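PDB 5EZM: 4-amino-4-deoxy-L-arabinose transferase or related glycosyltransferases of PMT family from Cupriavidus metallidurans, which probably transfers a pentose, 4-amino-4-deoxy-L-arabinose, from a polyprenyl-phosphate carrier to lipid A, as a zinc-binding membrane glycosyltransferase of the GT-C fold. Local coordinates for residues V40-W45 with S117-I122; T77-A82 with T515-R520; V285-P290 with R342-G347. One frame throughout, in Å; residues are numbered along the deposited sequence.

Contact 1: residues V40-W45 with S117-I122. With MPG ([(Z)-octadec-9-enyl] (2R)-2,3-bis(oxidanyl)propanoate), chain V; MPG ([(Z)-octadec-9-enyl] (2R)-2,3-bis(oxidanyl)propanoate), chain F.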
# COMPACT_ATOMS: atom_id res chain seq x y z
N VAL A 40 -17.16 -15.61 -1.30
CA VAL A 40 -17.50 -14.55 -0.35
C VAL A 40 -16.29 -13.66 -0.10
O VAL A 40 -16.44 -12.45 0.08
CB VAL A 40 -18.03 -15.16 0.96
CG1 VAL A 40 -18.32 -14.07 1.98
CG2 VAL A 40 -19.28 -15.98 0.69
N ALA A 41 -15.09 -14.23 -0.13
CA ALA A 41 -13.90 -13.41 0.03
C ALA A 41 -13.75 -12.45 -1.14
O ALA A 41 -13.65 -11.23 -0.95
CB ALA A 41 -12.66 -14.30 0.17
N LEU A 42 -13.79 -12.98 -2.37
CA LEU A 42 -13.43 -12.18 -3.53
C LEU A 42 -14.38 -11.01 -3.72
O LEU A 42 -13.95 -9.88 -3.98
CB LEU A 42 -13.40 -13.06 -4.79
CG LEU A 42 -12.13 -13.88 -5.01
CD1 LEU A 42 -12.26 -14.78 -6.23
CD2 LEU A 42 -10.93 -12.96 -5.15
N VAL A 43 -15.69 -11.26 -3.56
CA VAL A 43 -16.66 -10.18 -3.70
C VAL A 43 -16.41 -9.11 -2.65
O VAL A 43 -16.51 -7.90 -2.93
CB VAL A 43 -18.09 -10.73 -3.65
CG1 VAL A 43 -18.32 -11.52 -2.37
CG2 VAL A 43 -19.11 -9.61 -3.79
N VAL A 44 -16.05 -9.51 -1.42
CA VAL A 44 -15.72 -8.50 -0.42
C VAL A 44 -14.40 -7.84 -0.79
O VAL A 44 -14.21 -6.64 -0.54
CB VAL A 44 -15.68 -9.13 0.99
CG1 VAL A 44 -15.11 -8.15 2.01
CG2 VAL A 44 -17.08 -9.56 1.40
N TRP A 45 -13.50 -8.59 -1.42
CA TRP A 45 -12.18 -8.06 -1.75
C TRP A 45 -12.28 -6.88 -2.71
O TRP A 45 -11.58 -5.88 -2.55
CB TRP A 45 -11.32 -9.17 -2.35
CG TRP A 45 -9.89 -8.82 -2.55
CD1 TRP A 45 -9.32 -8.28 -3.68
CD2 TRP A 45 -8.82 -8.99 -1.61
NE1 TRP A 45 -7.98 -8.11 -3.49
CE2 TRP A 45 -7.64 -8.53 -2.23
CE3 TRP A 45 -8.75 -9.48 -0.31
CZ2 TRP A 45 -6.41 -8.55 -1.58
CZ3 TRP A 45 -7.52 -9.50 0.33
CH2 TRP A 45 -6.37 -9.04 -0.31
N SER A 117 -2.07 -7.12 -6.25
CA SER A 117 -0.84 -7.50 -5.56
C SER A 117 -1.15 -8.35 -4.34
O SER A 117 -0.46 -9.34 -4.08
CB SER A 117 -0.05 -6.26 -5.16
OG SER A 117 0.50 -5.63 -6.30
N GLY A 118 -2.18 -7.99 -3.58
CA GLY A 118 -2.55 -8.78 -2.42
C GLY A 118 -2.97 -10.19 -2.80
O GLY A 118 -2.47 -11.18 -2.24
N LEU A 119 -3.88 -10.31 -3.78
CA LEU A 119 -4.27 -11.63 -4.25
C LEU A 119 -3.06 -12.41 -4.74
O LEU A 119 -2.95 -13.62 -4.50
CB LEU A 119 -5.30 -11.51 -5.37
CG LEU A 119 -6.65 -10.91 -4.98
CD1 LEU A 119 -7.58 -10.86 -6.19
CD2 LEU A 119 -7.28 -11.72 -3.85
N LEU A 120 -2.13 -11.74 -5.42
CA LEU A 120 -0.94 -12.41 -5.94
C LEU A 120 -0.08 -12.96 -4.81
O LEU A 120 0.39 -14.10 -4.87
CB LEU A 120 -0.14 -11.44 -6.81
CG LEU A 120 1.03 -12.04 -7.59
CD1 LEU A 120 0.54 -13.19 -8.45
CD2 LEU A 120 1.70 -10.98 -8.44
N GLY A 121 0.13 -12.16 -3.76
CA GLY A 121 0.89 -12.64 -2.62
C GLY A 121 0.24 -13.84 -1.96
O GLY A 121 0.91 -14.82 -1.62
N ILE A 122 -1.09 -13.78 -1.76
CA ILE A 122 -1.80 -14.94 -1.23
C ILE A 122 -1.54 -16.16 -2.10
O ILE A 122 -1.09 -17.21 -1.62
CB ILE A 122 -3.31 -14.65 -1.11
CG1 ILE A 122 -3.56 -13.54 -0.09
CG2 ILE A 122 -4.06 -15.92 -0.74
CD1 ILE A 122 -5.03 -13.18 0.05
C2 MPG V . -21.76 -12.65 -1.68
C3 MPG V . -21.16 -12.56 -0.28
C4 MPG V . -21.32 -11.19 0.36
C5 MPG V . -20.74 -11.15 1.78
C6 MPG V . -21.25 -9.95 2.60
C7 MPG V . -20.96 -10.11 4.10
C1 MPG V . -21.60 -14.05 -2.29
C2 MPG F . -4.04 -12.40 -9.74
C3 MPG F . -3.24 -13.29 -8.79
C4 MPG F . -3.70 -14.74 -8.80
C5 MPG F . -2.84 -15.61 -7.89
C6 MPG F . -2.53 -16.99 -8.49
C7 MPG F . -1.20 -17.57 -7.97
C8 MPG F . -1.03 -19.07 -8.33
C1 MPG F . -3.36 -11.05 -9.98
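Trp45 NE1, hydrogen-bonded to the backbone carbonyl of Ala115, lies 3.4 Å from Leu119 CG, the closest approach across this contact. The polar edge of the indole is thus satisfied by the facing helix, while the same helix, one turn on, lays an apolar side chain over the ring. Leu119 CD2 stands above the five-membered ring in a CH-pi contact, 3.7 Å from its centroid. The two side chains run past one another in opposite senses, and the leucine covers one face of the indole, displaced toward its rim. With CG anti to the backbone N (chi1 -171°), Trp45 reaches across the gap between helices 31-47 and 112-133, whose local axes are 12.6 Å apart and run roughly antiparallel, at 152°. At that spacing the backbones do not touch, and the contact is made by side chains and the Gly118 backbone. Gly118, having no side chain, admits the ring edge to the backbone, with Trp45 CZ2 4.0 Å from Gly118 CA near the ring plane. Two looser apolar contacts flank this core: Leu42 CD2 meets Leu119 CD2 at 4.1 Å, and Ile122 CD1 approaches Trp45 CH2 at 4.4 Å. Bound MPG lipids lie against Val40 and Val43 of one helix and against Leu119 and Leu120 of the other. Trp45 also meets His156 edge-to-face and touches Tyr447 of helix 435-456, whereas helix 149-155 packs on Ile122 through Trp151 and helix 160-178 touches Ser117 and Leu120.

Contact 2: residues T77-A82 with T515-R520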
# COMPACT_ATOMS: atom_id res chain seq x y z
N THR A 77 8.39 9.52 -18.60
CA THR A 77 8.63 10.68 -17.74
C THR A 77 7.45 10.83 -16.79
O THR A 77 6.41 11.38 -17.16
CB THR A 77 8.84 11.93 -18.59
OG1 THR A 77 9.82 11.65 -19.60
CG2 THR A 77 9.34 13.08 -17.72
N ILE A 78 7.62 10.33 -15.56
CA ILE A 78 6.57 10.43 -14.55
C ILE A 78 6.36 11.88 -14.17
O ILE A 78 7.32 12.64 -13.97
CB ILE A 78 6.94 9.57 -13.33
CG1 ILE A 78 7.12 8.11 -13.73
CG2 ILE A 78 5.88 9.70 -12.24
CD1 ILE A 78 7.66 7.24 -12.61
N ARG A 79 5.09 12.29 -14.06
CA ARG A 79 4.75 13.65 -13.70
C ARG A 79 3.65 13.66 -12.64
O ARG A 79 2.74 12.83 -12.66
CB ARG A 79 4.31 14.46 -14.92
CG ARG A 79 5.45 14.80 -15.86
CD ARG A 79 5.05 15.81 -16.91
NE ARG A 79 6.15 16.10 -17.82
CZ ARG A 79 7.02 17.09 -17.64
NH1 ARG A 79 6.91 17.90 -16.59
NH2 ARG A 79 8.01 17.27 -18.51
N TYR A 80 3.76 14.62 -11.72
CA TYR A 80 2.78 14.82 -10.66
C TYR A 80 2.38 16.29 -10.69
O TYR A 80 3.21 17.16 -10.40
CB TYR A 80 3.35 14.42 -9.29
CG TYR A 80 2.34 14.40 -8.16
CD1 TYR A 80 1.00 14.11 -8.39
CD2 TYR A 80 2.73 14.68 -6.85
CE1 TYR A 80 0.08 14.09 -7.35
CE2 TYR A 80 1.82 14.66 -5.81
CZ TYR A 80 0.49 14.37 -6.06
OH TYR A 80 -0.42 14.36 -5.02
N ASN A 81 1.13 16.55 -11.05
CA ASN A 81 0.63 17.91 -11.27
C ASN A 81 1.49 18.63 -12.32
O ASN A 81 1.98 19.74 -12.10
CB ASN A 81 0.56 18.69 -9.96
CG ASN A 81 -0.42 18.07 -8.98
OD1 ASN A 81 -1.62 18.32 -9.04
ND2 ASN A 81 0.09 17.24 -8.07
N ALA A 82 1.69 17.95 -13.45
CA ALA A 82 2.39 18.47 -14.61
C ALA A 82 3.88 18.64 -14.36
O ALA A 82 4.62 19.07 -15.25
CB ALA A 82 1.77 19.80 -15.07
N THR A 515 11.80 23.27 -10.07
CA THR A 515 13.03 23.99 -10.35
C THR A 515 13.63 23.65 -11.71
O THR A 515 14.27 24.50 -12.32
CB THR A 515 14.06 23.71 -9.25
OG1 THR A 515 13.42 23.82 -7.97
CG2 THR A 515 15.21 24.70 -9.31
N VAL A 516 13.42 22.42 -12.20
CA VAL A 516 13.96 22.05 -13.51
C VAL A 516 13.07 22.53 -14.65
O VAL A 516 13.54 22.62 -15.79
CB VAL A 516 14.17 20.53 -13.60
CG1 VAL A 516 15.24 20.08 -12.63
CG2 VAL A 516 12.86 19.81 -13.34
N GLU A 517 11.81 22.83 -14.38
CA GLU A 517 10.89 23.40 -15.37
C GLU A 517 10.18 24.59 -14.74
O GLU A 517 8.98 24.54 -14.45
CB GLU A 517 9.90 22.35 -15.87
CG GLU A 517 10.51 21.30 -16.79
CD GLU A 517 9.51 20.25 -17.25
OE1 GLU A 517 8.55 19.96 -16.51
OE2 GLU A 517 9.69 19.71 -18.37
N PRO A 518 10.90 25.70 -14.51
CA PRO A 518 10.31 26.82 -13.78
C PRO A 518 9.22 27.57 -14.53
O PRO A 518 8.50 28.37 -13.92
CB PRO A 518 11.51 27.73 -13.51
CG PRO A 518 12.45 27.43 -14.63
CD PRO A 518 12.29 25.97 -14.93
N GLN A 519 9.07 27.34 -15.84
CA GLN A 519 8.02 28.00 -16.61
C GLN A 519 6.64 27.40 -16.37
O GLN A 519 5.67 27.85 -16.98
CB GLN A 519 8.35 27.95 -18.10
CG GLN A 519 9.56 28.78 -18.49
CD GLN A 519 9.78 28.84 -19.99
OE1 GLN A 519 9.10 28.15 -20.76
NE2 GLN A 519 10.72 29.67 -20.42
N ARG A 520 6.53 26.40 -15.49
CA ARG A 520 5.27 25.75 -15.18
C ARG A 520 4.82 26.01 -13.75
O ARG A 520 3.87 25.37 -13.28
CB ARG A 520 5.38 24.24 -15.43
CG ARG A 520 6.12 23.87 -16.70
CD ARG A 520 6.39 22.38 -16.77
NE ARG A 520 5.17 21.60 -16.97
CZ ARG A 520 4.82 21.04 -18.12
NH1 ARG A 520 5.61 21.17 -19.18
NH2 ARG A 520 3.70 20.35 -18.21
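Arg79 and Glu517 meet end-on from opposite directions, with guanidinium and carboxylate planes only 8° apart. NH1 and NH2 of Arg79 each take one carboxylate oxygen: Arg79 NH1 to Glu517 OE1 measures 2.6 Å and Arg79 NH2 to Glu517 OE2 3.0 Å. Both oxygens accept through their syn lone pairs, and both bonds are nearly straight, giving a bidentate salt bridge that fixes the rotation of the two flat groups together. Arg79 reaches the acid with its chain extended from CG to NE, and Glu517, just past the end of helix 511-516, is likewise extended beyond CG. A third bond restrains the arginine from its own side of the contact, from Arg79 NH1 to the carbonyl oxygen of Ala82 at 2.9 Å; it is more bent, with the donor above the carbonyl plane.

Arg520 comes in over the face of this guanidinium. Its chain turns at chi3 (70°), laying its flat end on Arg79 with centres 4.5 Å apart and planes inclined by 21°. The closeness of the two cations is probably eased in part by the negative charge of Glu517; its link to Arg520 is long, Glu517 OE1 to Arg520 NE being 3.8 Å, with the oxygen well out of the guanidinium plane. Ala82 CB lies at the edge of the Arg520 guanidinium, 3.7 Å from NH2. Lys84 of strand 83-84 touches both Arg79 and Glu517, while Leu83 touches Arg520. The arrangement is a surface salt-bridge network of Arg79, Glu517 and Arg520, with an arginine-arginine stack laid on the bidentate pair, joining the small hairpin of strands 79-80 and 83-84 to the C-terminal domain of this GT-C enzyme.

Contact 3: residues V285-P290 with R342-G347. With MPG ([(Z)-octadec-9-enyl] (2R)-2,3-bis(oxidanyl)propanoate), chain Q; MPG ([(Z)-octadec-9-enyl] (2R)-2,3-bis(oxidanyl)propanoate), chain B.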
# COMPACT_ATOMS: atom_id res chain seq x y z
N VAL A 285 14.34 2.46 17.04
CA VAL A 285 14.60 1.16 16.44
C VAL A 285 13.44 0.20 16.66
O VAL A 285 13.32 -0.80 15.94
CB VAL A 285 15.92 0.58 17.00
CG1 VAL A 285 15.74 0.10 18.44
CG2 VAL A 285 16.45 -0.53 16.11
N PHE A 286 12.56 0.48 17.62
CA PHE A 286 11.39 -0.33 17.88
C PHE A 286 10.17 0.12 17.07
O PHE A 286 9.04 -0.27 17.39
CB PHE A 286 11.05 -0.32 19.37
CG PHE A 286 12.25 -0.41 20.26
CD1 PHE A 286 12.86 -1.62 20.50
CD2 PHE A 286 12.76 0.73 20.87
CE1 PHE A 286 13.97 -1.71 21.32
CE2 PHE A 286 13.87 0.66 21.69
CZ PHE A 286 14.47 -0.56 21.92
N TYR A 287 10.39 0.91 16.02
CA TYR A 287 9.28 1.53 15.29
C TYR A 287 8.35 0.48 14.69
O TYR A 287 7.12 0.60 14.79
CB TYR A 287 9.84 2.45 14.20
CG TYR A 287 8.80 3.07 13.29
CD1 TYR A 287 8.10 4.20 13.68
CD2 TYR A 287 8.54 2.53 12.04
CE1 TYR A 287 7.15 4.77 12.86
CE2 TYR A 287 7.59 3.09 11.20
CZ TYR A 287 6.90 4.21 11.62
OH TYR A 287 5.96 4.78 10.79
N PHE A 288 8.91 -0.56 14.08
CA PHE A 288 8.12 -1.57 13.38
C PHE A 288 7.64 -2.70 14.28
O PHE A 288 7.08 -3.67 13.78
CB PHE A 288 8.92 -2.14 12.21
CG PHE A 288 9.19 -1.16 11.12
CD1 PHE A 288 8.19 -0.81 10.22
CD2 PHE A 288 10.44 -0.58 10.98
CE1 PHE A 288 8.44 0.10 9.20
CE2 PHE A 288 10.69 0.33 9.97
CZ PHE A 288 9.69 0.67 9.08
N LEU A 289 7.86 -2.60 15.60
CA LEU A 289 7.44 -3.68 16.49
C LEU A 289 5.93 -3.68 16.69
O LEU A 289 5.28 -4.71 16.43
CB LEU A 289 8.22 -3.61 17.81
CG LEU A 289 8.04 -4.77 18.78
CD1 LEU A 289 8.24 -6.10 18.07
CD2 LEU A 289 9.00 -4.63 19.95
N PRO A 290 5.29 -2.58 17.13
CA PRO A 290 3.82 -2.58 17.16
C PRO A 290 3.21 -2.67 15.78
O PRO A 290 2.06 -3.10 15.66
CB PRO A 290 3.48 -1.24 17.83
CG PRO A 290 4.63 -0.37 17.52
CD PRO A 290 5.83 -1.28 17.57
N ARG A 342 17.25 5.02 8.68
CA ARG A 342 16.92 6.36 9.15
C ARG A 342 15.46 6.70 8.86
O ARG A 342 14.68 7.01 9.77
CB ARG A 342 17.85 7.39 8.51
N SER A 343 15.07 6.64 7.59
CA SER A 343 13.69 6.89 7.20
C SER A 343 12.84 5.65 7.46
O SER A 343 13.18 4.56 7.00
CB SER A 343 13.62 7.29 5.72
OG SER A 343 12.29 7.48 5.30
N LYS A 344 11.75 5.83 8.20
CA LYS A 344 10.86 4.72 8.55
C LYS A 344 9.42 5.12 8.24
O LYS A 344 8.92 6.12 8.76
CB LYS A 344 10.99 4.34 10.02
CG LYS A 344 12.37 3.86 10.42
CD LYS A 344 12.35 3.27 11.82
CE LYS A 344 13.75 3.03 12.34
NZ LYS A 344 14.49 4.32 12.48
N LEU A 345 8.76 4.33 7.40
CA LEU A 345 7.34 4.41 7.13
C LEU A 345 6.74 3.02 7.30
O LEU A 345 7.41 2.02 7.02
CB LEU A 345 7.05 4.93 5.71
CG LEU A 345 7.21 6.43 5.42
CD1 LEU A 345 8.66 6.87 5.48
CD2 LEU A 345 6.62 6.75 4.05
N PRO A 346 5.49 2.93 7.76
CA PRO A 346 4.92 1.60 8.07
C PRO A 346 4.94 0.63 6.90
O PRO A 346 5.36 -0.52 7.07
CB PRO A 346 3.49 1.93 8.53
CG PRO A 346 3.22 3.31 8.02
CD PRO A 346 4.53 4.02 8.04
N GLY A 347 4.52 1.08 5.72
CA GLY A 347 4.49 0.21 4.55
C GLY A 347 5.80 -0.50 4.26
O GLY A 347 5.78 -1.59 3.68
C2 MPG Q . -0.77 -3.23 18.35
C3 MPG Q . -1.36 -1.89 17.93
C4 MPG Q . -0.57 -1.25 16.79
C5 MPG Q . -0.32 0.25 17.03
C6 MPG Q . 0.60 0.86 15.96
C7 MPG Q . 1.48 2.00 16.52
C8 MPG Q . 2.62 2.37 15.54
C9 MPG Q . 3.82 3.05 16.25
C10 MPG Q . 4.98 3.35 15.27
C1 MPG Q . -1.63 -3.94 19.39
C2 MPG B . 7.32 0.44 22.05
C3 MPG B . 7.87 0.87 20.70
C4 MPG B . 7.56 2.32 20.38
C5 MPG B . 7.89 2.69 18.92
C6 MPG B . 8.14 4.20 18.75
C7 MPG B . 8.49 4.59 17.31
C8 MPG B . 9.13 5.99 17.21
C1 MPG B . 7.50 -1.05 22.31
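Lys344, Tyr287 and Phe288 bury the most surface here, where the loop between helices 323-339 and 352-365 of the GT-C fold packs against residues 285-290, which lead into helix 288-295. The aliphatic part of Lys344 covers one face of the Tyr287 ring: its CB makes a CH-pi contact 4.0 Å from the centroid, and Lys344 CD rests 3.6 Å from Tyr287 CB. Neighbouring Phe288 crosses the same lysine chain, with Phe288 CE2 3.8 Å from Lys344 CD, and turns its ring edge to the backbone, where the carbonyl oxygen of Leu345 lies near the ring plane. The two aromatics also meet each other, Tyr287 CD2 sitting above the centre of the Phe288 ring. The loop lies close to the metal site, the Leu345 side chain being about 7 Å from that of the zinc ligand His270. At the end of the lysine, a bend at chi4 (64°) carries NZ to the carbonyls of Ser341 and Gly283, so its charged end is held by backbone oxygens. Lipid also borders the tyrosine, Tyr287 CE1 lying 3.5 Å from C10 of the MPG of chain Q.

In the fold
Contact 1 is buried among the transmembrane helices and almost wholly apolar, whereas contacts 2 and 3 lie at the surface of the chain. No secondary-structure element is common to any two of them. Contact 2 is the charged one: it joins parts of the chain more than 400 residues apart, and it is held by a salt bridge and stacked guanidinium groups rather than by hydrocarbon packing. Contact 3 is intermediate, combining aromatic and aliphatic packing beside lipid with a lysine whose ammonium group is hydrogen-bonded to backbone carbonyls. Contacts 1 and 3 fall on opposite sides of the chain's centre, about 26 Å between centres; the centres of contacts 2 and 3 are about 32 Å apart, and contact 3 falls within the sequence that contact 2 spans.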